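Local coordinates for high-potential iron-sulfur protein (Rhodoferax fermentans, PDB 1HLQ) that carries electrons through a high-potential [4Fe-4S] cluster and is competent in photosynthetic electron transfer involving the cytochrome bc1 complex and the membrane-bound c-type tetraheme, at residues A[41-46]-A[54-59]. Residues are numbered along the deposited sequence; the frame is centred on the assembly and turned at random.
Sequences CALYQG and CPLFAG. With SF4 (iron/sulfur cluster), chain G.
Leu43 and Leu56 bring their CD1 methyls together, 4.3 Å apart, over one corner of the iron-sulfur cluster, and each methyl also rests on sulfide S1, at 3.7 Å. Both leucines have CG anti to the carbonyl carbon (chi1 near -57°) and an extended chi2, which carries the two CD1 branches to the same sulfide from the two segments. The Pro55 ring packs on Leu43: its CG meets Leu43 CB at 4.0 Å, while its CD sits 3.2 Å from Leu43 O. The extended Gln45 chain crosses Pro55 at a slant, its OE1 3.9 Å from Pro55 CD. No hydrogen bond joins the segments; the cluster does, with Cys41 SG on iron FE2 and Cys54 SG on iron FE3. Each thiolate also accepts a nearly straight backbone N-H bond, from Leu43 N to Cys41 SG and, inside the type I turn Cys54-Phe57, from Leu56 N to Cys54 SG, which probably helps set the cluster's potential. Cys38 and Cys68 complete the ligand set. Leu43 and Leu56 also pack on Leu56 and Leu43 of a second subunit. Both segments are loops flanking strand 51-52; Tyr44, Cys54 and Phe57 touch Val62 of its antiparallel partner, strand 62-63, and Phe57 reaches helix 10-14.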
ATOM      1  N   CYS A  41      -9.500  11.237   6.635  1.00 16.95           N
ATOM      2  CA  CYS A  41      -8.562  10.880   5.581  1.00 16.41           C
ATOM      3  C   CYS A  41      -9.246  10.697   4.236  1.00 17.96           C
ATOM      4  O   CYS A  41     -10.303  10.070   4.145  1.00 18.90           O
ATOM      5  CB  CYS A  41      -7.845   9.571   5.972  1.00 15.67           C
ATOM      6  SG  CYS A  41      -6.631   8.988   4.780  1.00 14.53           S
ATOM      7  N   ALA A  42      -8.606  11.163   3.167  1.00 18.29           N
ATOM      8  CA  ALA A  42      -9.167  11.027   1.827  1.00 19.21           C
ATOM      9  C   ALA A  42      -9.260   9.587   1.363  1.00 19.11           C
ATOM     10  O   ALA A  42     -10.009   9.251   0.434  1.00 21.11           O
ATOM     11  CB  ALA A  42      -8.337  11.846   0.846  1.00 20.00           C
ATOM     12  N   LEU A  43      -8.494   8.671   1.947  1.00 18.20           N
ATOM     13  CA  LEU A  43      -8.477   7.274   1.546  1.00 17.49           C
ATOM     14  C   LEU A  43      -9.515   6.425   2.255  1.00 17.42           C
ATOM     15  O   LEU A  43      -9.879   5.362   1.719  1.00 19.23           O
ATOM     16  CB  LEU A  43      -7.070   6.685   1.713  1.00 18.05           C
ATOM     17  CG  LEU A  43      -5.970   7.412   0.928  1.00 18.44           C
ATOM     18  CD1 LEU A  43      -4.619   6.759   1.149  1.00 18.26           C
ATOM     19  CD2 LEU A  43      -6.290   7.494  -0.555  1.00 19.28           C
ATOM     20  N   TYR A  44     -10.020   6.857   3.396  1.00 17.28           N
ATOM     21  CA  TYR A  44     -10.984   6.067   4.163  1.00 17.58           C
ATOM     22  C   TYR A  44     -12.263   5.843   3.365  1.00 19.01           C
ATOM     23  O   TYR A  44     -12.819   6.796   2.808  1.00 20.49           O
ATOM     24  CB  TYR A  44     -11.288   6.726   5.489  1.00 17.20           C
ATOM     25  CG  TYR A  44     -12.207   5.987   6.434  1.00 16.88           C
ATOM     26  CD1 TYR A  44     -13.373   6.577   6.892  1.00 17.43           C
ATOM     27  CD2 TYR A  44     -11.884   4.715   6.906  1.00 17.20           C
ATOM     28  CE1 TYR A  44     -14.197   5.909   7.780  1.00 17.79           C
ATOM     29  CE2 TYR A  44     -12.703   4.052   7.793  1.00 17.14           C
ATOM     30  CZ  TYR A  44     -13.863   4.654   8.233  1.00 17.12           C
ATOM     31  OH  TYR A  44     -14.697   4.015   9.115  1.00 18.60           O
ATOM     32  N   GLN A  45     -12.764   4.603   3.386  1.00 20.04           N
ATOM     33  CA  GLN A  45     -13.979   4.310   2.617  1.00 21.95           C
ATOM     34  C   GLN A  45     -15.202   4.074   3.475  1.00 22.27           C
ATOM     35  O   GLN A  45     -16.314   3.881   2.948  1.00 24.02           O
ATOM     36  CB  GLN A  45     -13.723   3.074   1.737  1.00 23.35           C
ATOM     37  CG  GLN A  45     -12.514   3.159   0.846  1.00 26.12           C
ATOM     38  CD  GLN A  45     -12.211   1.998  -0.064  1.00 28.34           C
ATOM     39  OE1 GLN A  45     -11.375   2.098  -0.979  1.00 30.14           O
ATOM     40  NE2 GLN A  45     -12.871   0.853   0.116  1.00 29.49           N
ATOM     41  N   GLY A  46     -15.090   4.165   4.790  1.00 21.92           N
ATOM     42  CA  GLY A  46     -16.189   3.922   5.693  1.00 22.74           C
ATOM     43  C   GLY A  46     -17.189   5.016   5.970  1.00 24.36           C
ATOM     44  O   GLY A  46     -18.107   4.828   6.786  1.00 24.58           O
ATOM     45  N   CYS A  54      -9.888   0.617   3.956  1.00 17.05           N
ATOM     46  CA  CYS A  54      -8.814   1.506   3.511  1.00 16.40           C
ATOM     47  C   CYS A  54      -8.084   0.777   2.397  1.00 17.74           C
ATOM     48  O   CYS A  54      -7.717  -0.394   2.553  1.00 18.23           O
ATOM     49  CB  CYS A  54      -7.871   1.841   4.661  1.00 15.98           C
ATOM     50  SG  CYS A  54      -6.372   2.668   4.068  1.00 15.69           S
ATOM     51  N   PRO A  55      -7.761   1.430   1.287  1.00 18.58           N
ATOM     52  CA  PRO A  55      -7.087   0.778   0.174  1.00 18.88           C
ATOM     53  C   PRO A  55      -5.734   0.214   0.492  1.00 19.21           C
ATOM     54  O   PRO A  55      -5.210  -0.671  -0.201  1.00 21.34           O
ATOM     55  CB  PRO A  55      -7.044   1.846  -0.917  1.00 19.35           C
ATOM     56  CG  PRO A  55      -7.154   3.132  -0.172  1.00 19.48           C
ATOM     57  CD  PRO A  55      -8.100   2.839   0.979  1.00 18.93           C
ATOM     58  N   LEU A  56      -5.052   0.673   1.548  1.00 17.95           N
ATOM     59  CA  LEU A  56      -3.748   0.217   1.931  1.00 17.62           C
ATOM     60  C   LEU A  56      -3.797  -1.067   2.750  1.00 17.39           C
ATOM     61  O   LEU A  56      -2.726  -1.571   3.047  1.00 16.95           O
ATOM     62  CB  LEU A  56      -2.992   1.298   2.733  1.00 17.05           C
ATOM     63  CG  LEU A  56      -2.896   2.628   1.954  1.00 16.91           C
ATOM     64  CD1 LEU A  56      -2.159   3.674   2.778  1.00 17.29           C
ATOM     65  CD2 LEU A  56      -2.232   2.440   0.601  1.00 17.34           C
ATOM     66  N   PHE A  57      -5.001  -1.448   3.193  1.00 17.69           N
ATOM     67  CA  PHE A  57      -5.149  -2.611   4.072  1.00 17.05           C
ATOM     68  C   PHE A  57      -6.167  -3.611   3.545  1.00 18.52           C
ATOM     69  O   PHE A  57      -7.332  -3.681   3.922  1.00 19.23           O
ATOM     70  CB  PHE A  57      -5.545  -2.117   5.487  1.00 16.50           C
ATOM     71  CG  PHE A  57      -4.420  -1.351   6.134  1.00 14.78           C
ATOM     72  CD1 PHE A  57      -4.428   0.047   6.167  1.00 15.63           C
ATOM     73  CD2 PHE A  57      -3.332  -2.009   6.676  1.00 14.56           C
ATOM     74  CE1 PHE A  57      -3.355   0.718   6.720  1.00 15.12           C
ATOM     75  CE2 PHE A  57      -2.268  -1.351   7.254  1.00 15.16           C
ATOM     76  CZ  PHE A  57      -2.287   0.050   7.267  1.00 15.02           C
ATOM     77  N   ALA A  58      -5.714  -4.463   2.627  1.00 18.16           N
ATOM     78  CA  ALA A  58      -6.540  -5.475   1.997  1.00 18.66           C
ATOM     79  C   ALA A  58      -7.044  -6.527   2.980  1.00 18.80           C
ATOM     80  O   ALA A  58      -6.358  -6.933   3.901  1.00 18.81           O
ATOM     81  CB  ALA A  58      -5.745  -6.186   0.899  1.00 20.17           C
ATOM     82  N   GLY A  59      -8.293  -6.899   2.783  1.00 18.88           N
ATOM     83  CA  GLY A  59      -8.992  -7.945   3.490  1.00 18.57           C
ATOM     84  C   GLY A  59      -9.464  -7.623   4.885  1.00 17.98           C
ATOM     85  O   GLY A  59     -10.053  -8.430   5.581  1.00 18.07           O
TER
HETATM   86 FE1  SF4 G  76      -6.516   5.489   8.034  1.00 14.06          FE
HETATM   87 FE2  SF4 G  76      -5.971   7.010   5.817  1.00 14.50          FE
HETATM   88 FE3  SF4 G  76      -6.041   4.313   5.649  1.00 14.90          FE
HETATM   89 FE4  SF4 G  76      -4.036   5.538   6.986  1.00 13.90          FE
HETATM   90  S1  SF4 G  76      -4.458   5.764   4.730  1.00 14.38           S
HETATM   91  S2  SF4 G  76      -5.226   3.681   7.749  1.00 13.26           S
HETATM   92  S3  SF4 G  76      -5.099   7.345   7.936  1.00 12.76           S
HETATM   93  S4  SF4 G  76      -7.844   5.611   6.150  1.00 14.54           S